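Local coordinates for protein SAM dependent methyltransferase (Aquifex aeolicus, PDB 3DH0) that binds S-adenosylmethionine and probably acts as a methyltransferase, at residues 143-148 with 178-183; 29-34 with 56-61. All coordinates share one frame; numbering follows the deposited sequence.

Contact 1. Residues 143-148 with 178-183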
loop_
_atom_site.group_PDB
_atom_site.type_symbol
_atom_site.label_atom_id
_atom_site.label_comp_id
_atom_site.label_asym_id
_atom_site.label_seq_id
_atom_site.Cartn_x
_atom_site.Cartn_y
_atom_site.Cartn_z
ATOM N N ASP A 143 0.136 6.808 5.535
ATOM C CA ASP A 143 -0.935 6.712 6.524
ATOM C C ASP A 143 -1.367 8.019 7.198
ATOM O O ASP A 143 -0.699 9.039 7.076
ATOM C CB ASP A 143 -0.576 5.683 7.598
ATOM C CG ASP A 143 -1.752 4.786 7.942
ATOM O OD1 ASP A 143 -2.877 5.321 8.082
ATOM O OD2 ASP A 143 -1.559 3.554 8.063
ATOM N N TRP A 144 -2.491 7.973 7.917
ATOM C CA TRP A 144 -3.030 9.148 8.615
ATOM C C TRP A 144 -2.114 9.609 9.726
ATOM O O TRP A 144 -1.377 8.799 10.295
ATOM C CB TRP A 144 -4.383 8.856 9.263
ATOM C CG TRP A 144 -5.446 8.375 8.353
ATOM C CD1 TRP A 144 -5.861 7.086 8.189
ATOM C CD2 TRP A 144 -6.271 9.180 7.506
ATOM N NE1 TRP A 144 -6.900 7.039 7.289
ATOM C CE2 TRP A 144 -7.171 8.310 6.857
ATOM C CE3 TRP A 144 -6.338 10.550 7.235
ATOM C CZ2 TRP A 144 -8.133 8.777 5.950
ATOM C CZ3 TRP A 144 -7.289 11.010 6.335
ATOM C CH2 TRP A 144 -8.172 10.128 5.706
ATOM N N LYS A 145 -2.200 10.901 10.052
ATOM C CA LYS A 145 -1.405 11.519 11.116
ATOM C C LYS A 145 -1.962 11.034 12.460
ATOM O O LYS A 145 -3.133 10.649 12.543
ATOM C CB LYS A 145 -1.513 13.049 11.020
ATOM C CG LYS A 145 -0.178 13.772 10.994
ATOM C CD LYS A 145 0.291 14.089 9.580
ATOM C CE LYS A 145 -0.267 15.434 9.098
ATOM N NZ LYS A 145 0.170 15.774 7.708
ATOM N N LYS A 146 -1.147 11.045 13.511
ATOM C CA LYS A 146 -1.646 10.572 14.800
ATOM C C LYS A 146 -2.118 11.697 15.697
ATOM O O LYS A 146 -1.831 11.723 16.895
ATOM C CB LYS A 146 -0.594 9.747 15.559
ATOM C CG LYS A 146 -1.211 8.810 16.601
ATOM C CD LYS A 146 -0.183 8.301 17.593
ATOM C CE LYS A 146 -0.538 6.906 18.116
ATOM N NZ LYS A 146 -1.953 6.789 18.565
ATOM N N GLU A 147 -2.842 12.630 15.101
ATOM C CA GLU A 147 -3.402 13.747 15.829
ATOM C C GLU A 147 -4.890 13.615 15.592
ATOM O O GLU A 147 -5.413 12.496 15.480
ATOM C CB GLU A 147 -2.892 15.056 15.245
ATOM C CG GLU A 147 -3.228 15.243 13.784
ATOM C CD GLU A 147 -2.140 15.998 13.062
ATOM O OE1 GLU A 147 -2.471 16.819 12.178
ATOM O OE2 GLU A 147 -0.948 15.760 13.373
ATOM N N GLU A 148 -5.583 14.744 15.508
ATOM C CA GLU A 148 -7.008 14.691 15.251
ATOM C C GLU A 148 -7.251 15.523 14.024
ATOM O O GLU A 148 -6.651 16.583 13.847
ATOM C CB GLU A 148 -7.775 15.154 16.486
ATOM C CG GLU A 148 -7.574 14.144 17.639
ATOM C CD GLU A 148 -8.233 14.553 18.940
ATOM O OE1 GLU A 148 -7.975 15.700 19.388
ATOM O OE2 GLU A 148 -8.990 13.723 19.513
ATOM N N VAL A 178 10.770 10.954 5.403
ATOM C CA VAL A 178 9.504 10.954 6.120
ATOM C C VAL A 178 8.944 12.334 5.857
ATOM O O VAL A 178 9.413 13.302 6.432
ATOM C CB VAL A 178 9.687 10.737 7.634
ATOM C CG1 VAL A 178 8.383 11.001 8.351
ATOM C CG2 VAL A 178 10.117 9.308 7.899
ATOM N N VAL A 179 7.957 12.417 4.972
ATOM C CA VAL A 179 7.356 13.688 4.595
ATOM C C VAL A 179 5.847 13.736 4.811
ATOM O O VAL A 179 5.165 12.722 4.690
ATOM C CB VAL A 179 7.621 13.991 3.100
ATOM C CG1 VAL A 179 7.106 15.395 2.738
ATOM C CG2 VAL A 179 9.108 13.866 2.799
ATOM N N GLU A 180 5.327 14.926 5.118
ATOM C CA GLU A 180 3.896 15.098 5.312
ATOM C C GLU A 180 3.226 14.885 3.955
ATOM O O GLU A 180 3.794 15.217 2.921
ATOM C CB GLU A 180 3.592 16.506 5.826
ATOM C CG GLU A 180 4.228 16.827 7.171
ATOM C CD GLU A 180 3.681 18.116 7.780
ATOM O OE1 GLU A 180 3.222 18.989 7.002
ATOM O OE2 GLU A 180 3.719 18.249 9.032
ATOM N N VAL A 181 2.025 14.322 3.962
ATOM C CA VAL A 181 1.303 14.067 2.729
ATOM C C VAL A 181 -0.086 14.684 2.806
ATOM O O VAL A 181 -1.019 14.100 3.372
ATOM C CB VAL A 181 1.195 12.538 2.463
ATOM C CG1 VAL A 181 0.311 12.259 1.259
ATOM C CG2 VAL A 181 2.580 11.963 2.228
ATOM N N GLY A 182 -0.203 15.888 2.255
ATOM C CA GLY A 182 -1.469 16.591 2.236
ATOM C C GLY A 182 -2.295 16.780 3.503
ATOM O O GLY A 182 -3.380 16.213 3.620
ATOM N N LYS A 183 -1.800 17.543 4.465
ATOM C CA LYS A 183 -2.576 17.838 5.669
ATOM C C LYS A 183 -3.145 16.740 6.565
ATOM O O LYS A 183 -3.347 16.970 7.753
ATOM C CB LYS A 183 -3.737 18.767 5.292
ATOM C CG LYS A 183 -3.338 20.221 5.130
ATOM C CD LYS A 183 -3.725 20.795 3.767
ATOM C CE LYS A 183 -3.199 22.238 3.600
ATOM N NZ LYS A 183 -3.461 22.819 2.238
#

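Contact 2. Residues 29-34 with 56-61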
loop_
_atom_site.group_PDB
_atom_site.type_symbol
_atom_site.label_atom_id
_atom_site.label_comp_id
_atom_site.label_asym_id
_atom_site.label_seq_id
_atom_site.Cartn_x
_atom_site.Cartn_y
_atom_site.Cartn_z
ATOM N N VAL A 29 2.405 11.668 -5.838
ATOM C CA VAL A 29 3.078 10.998 -4.735
ATOM C C VAL A 29 3.889 9.777 -5.170
ATOM O O VAL A 29 5.037 9.624 -4.760
ATOM C CB VAL A 29 2.062 10.584 -3.654
ATOM C CG1 VAL A 29 2.751 9.784 -2.552
ATOM C CG2 VAL A 29 1.422 11.822 -3.066
ATOM N N LEU A 30 3.300 8.921 -6.000
ATOM C CA LEU A 30 3.989 7.714 -6.464
ATOM C C LEU A 30 5.256 8.026 -7.246
ATOM O O LEU A 30 6.320 7.455 -6.986
ATOM C CB LEU A 30 3.071 6.875 -7.358
ATOM C CG LEU A 30 1.849 6.176 -6.772
ATOM C CD1 LEU A 30 0.905 5.794 -7.902
ATOM C CD2 LEU A 30 2.280 4.963 -5.980
ATOM N N LYS A 31 5.115 8.921 -8.221
ATOM C CA LYS A 31 6.219 9.326 -9.081
ATOM C C LYS A 31 7.349 9.872 -8.237
ATOM O O LYS A 31 8.522 9.656 -8.526
ATOM C CB LYS A 31 5.753 10.399 -10.067
ATOM C CG LYS A 31 6.778 10.771 -11.124
ATOM C CD LYS A 31 7.693 11.896 -10.687
ATOM C CE LYS A 31 8.664 12.267 -11.823
ATOM N NZ LYS A 31 7.941 12.555 -13.122
ATOM N N GLU A 32 6.983 10.570 -7.180
ATOM C CA GLU A 32 7.969 11.151 -6.311
ATOM C C GLU A 32 8.653 10.081 -5.455
ATOM O O GLU A 32 9.838 10.189 -5.145
ATOM C CB GLU A 32 7.291 12.198 -5.439
ATOM C CG GLU A 32 8.229 13.007 -4.576
ATOM C CD GLU A 32 7.473 13.758 -3.508
ATOM O OE1 GLU A 32 6.603 14.598 -3.872
ATOM O OE2 GLU A 32 7.738 13.493 -2.309
ATOM N N PHE A 33 7.906 9.049 -5.074
ATOM C CA PHE A 33 8.467 7.968 -4.257
ATOM C C PHE A 33 9.279 6.944 -5.049
ATOM O O PHE A 33 9.819 6.001 -4.469
ATOM C CB PHE A 33 7.368 7.243 -3.482
ATOM C CG PHE A 33 7.061 7.855 -2.149
ATOM C CD1 PHE A 33 6.238 8.971 -2.047
ATOM C CD2 PHE A 33 7.607 7.316 -0.992
ATOM C CE1 PHE A 33 5.957 9.550 -0.796
ATOM C CE2 PHE A 33 7.343 7.876 0.263
ATOM C CZ PHE A 33 6.518 8.995 0.362
ATOM N N GLY A 34 9.351 7.119 -6.367
ATOM C CA GLY A 34 10.135 6.218 -7.187
ATOM C C GLY A 34 9.470 5.133 -8.020
ATOM O O GLY A 34 10.180 4.317 -8.622
ATOM N N SER A 56 -1.377 0.931 -11.911
ATOM C CA SER A 56 -1.472 0.283 -13.202
ATOM C C SER A 56 -0.890 1.180 -14.293
ATOM O O SER A 56 -0.027 0.765 -15.077
ATOM C CB SER A 56 -2.940 -0.025 -13.504
ATOM O OG SER A 56 -3.084 -0.766 -14.693
ATOM N N LYS A 57 -1.371 2.416 -14.336
ATOM C CA LYS A 57 -0.924 3.353 -15.338
ATOM C C LYS A 57 0.575 3.591 -15.290
ATOM O O LYS A 57 1.241 3.584 -16.328
ATOM C CB LYS A 57 -1.644 4.687 -15.176
ATOM C CG LYS A 57 -1.250 5.711 -16.233
ATOM C CD LYS A 57 -1.632 7.130 -15.841
ATOM C CE LYS A 57 -1.195 8.133 -16.909
ATOM N NZ LYS A 57 -1.366 9.567 -16.477
ATOM N N MET A 58 1.099 3.794 -14.083
ATOM C CA MET A 58 2.514 4.089 -13.890
ATOM C C MET A 58 3.541 3.022 -14.205
ATOM O O MET A 58 4.697 3.347 -14.400
ATOM C CB MET A 58 2.761 4.599 -12.474
ATOM C CG MET A 58 2.478 6.091 -12.312
ATOM S SD MET A 58 3.294 6.803 -10.872
ATOM C CE MET A 58 5.004 6.732 -11.394
ATOM N N VAL A 59 3.148 1.757 -14.245
ATOM C CA VAL A 59 4.109 0.719 -14.564
ATOM C C VAL A 59 3.960 0.367 -16.039
ATOM O O VAL A 59 4.857 -0.195 -16.652
ATOM C CB VAL A 59 3.900 -0.528 -13.686
ATOM C CG1 VAL A 59 4.082 -0.162 -12.221
ATOM C CG2 VAL A 59 2.532 -1.125 -13.934
ATOM N N GLY A 60 2.816 0.727 -16.602
ATOM C CA GLY A 60 2.557 0.478 -18.006
ATOM C C GLY A 60 2.418 -0.957 -18.463
ATOM O O GLY A 60 2.485 -1.898 -17.682
ATOM N N GLU A 61 2.209 -1.099 -19.764
ATOM C CA GLU A 61 2.056 -2.387 -20.428
ATOM C C GLU A 61 3.124 -3.390 -19.979
ATOM O O GLU A 61 2.851 -4.571 -19.847
ATOM C CB GLU A 61 2.145 -2.156 -21.944
ATOM C CG GLU A 61 3.426 -1.377 -22.334
ATOM C CD GLU A 61 3.567 -1.076 -23.837
ATOM O OE1 GLU A 61 4.644 -0.545 -24.237
ATOM O OE2 GLU A 61 2.610 -1.357 -24.610
#

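Contact 1. Residues 143-148 with 178-183
Two successive bends, at chi2 (96°) and chi3 (88°), fold the side chain of K145 toward E180 and K183, so that a lysine just after strand 137-144 lies against the hairpin turn that leads into the neighbouring strand. Its last two atoms do the touching. NZ lies 3.6 Å from K183 C and CE 3.7 Å from K183 O, a van der Waals approach to the peptide carbonyl with no hydrogen bond between the two segments. The bond that holds the ammonium is made instead to the backbone oxygen of C185, just beyond the turn. In the Rossmann-like methyltransferase sheet, strand 185-191 runs antiparallel between 137-144 and 174-181, and residues 182-184 form the hairpin turn joining it to 174-181. K145 pairs by its backbone with Y184 in that turn, and its side chain lies against the start of the neighbouring strand. E180 flanks the lysine from the outer strand: K145 NZ is 4.0 Å from E180 CB. The E180 chain starts beside its own backbone N (chi1 -61°) and then extends, with OE1 4.5 Å from K145 NZ. That separation is beyond a salt bridge, although the opposite charges may still attract through space.

Contact 2. Residues 29-34 with 56-61
L30, on helix 26-33, presents its side chain to M58 of helix 52-59, and the two side chains cross obliquely. The touching atom of the leucine is near its root: CB lies 3.5 Å from M58 SD, while the branch CD1 is 3.9 Å from the same sulfur. Beyond M58, L30 also packs on Y54 and L55, about one turn earlier on the partner helix. At K31 the methionine meets backbone as much as side chain, because a bend at chi3 (69°) turns its methyl along the helix surface. M58 CE comes 3.7 Å from K31 CA and 4.0 Å from K31 CB, with K31 N 3.9 Å from M58 SD. The lysine uses only its base here, and its amino group points elsewhere. Farther on, F33 faces elsewhere, toward strand 137-144 and a cation-pi partner, R177. G34, with positive phi, is the first residue to leave helical angles, in a Schellman motif, and the next residue, L35, receives M58 again. An alanine in place of M58 would probably open a gap between the two helices and leave L30 and the backbone of K31 without their mate across it. No hydrogen bond crosses between these segments; between 29-34 and 56-61 the flexible thioether of M58 makes the contact by dispersion, a chemistry that imposes little directional constraint.

In the fold
From the N terminus the chain first meets contact 2, where helix 26-33 is brought against the end of helix 52-59. The loop so closed contains strand 40-43, the first strand of the sheet, and the start of the second helix. Much later, contact 1 closes a separate loop that carries helix 161-170 and the beginning of strand 174-181. The two loops follow in series, neither nesting nor crossing, and their centres lie about 21 Å apart. Contact 2 joins helices covering the sheet; contact 1 ties the chain leaving strand 137-144 to the hairpin that begins with the edge strand 174-181. Helix 26-33 relates the two regions, since V29 packs on I142 and F33 on A140, both in the strand that leads into contact 1.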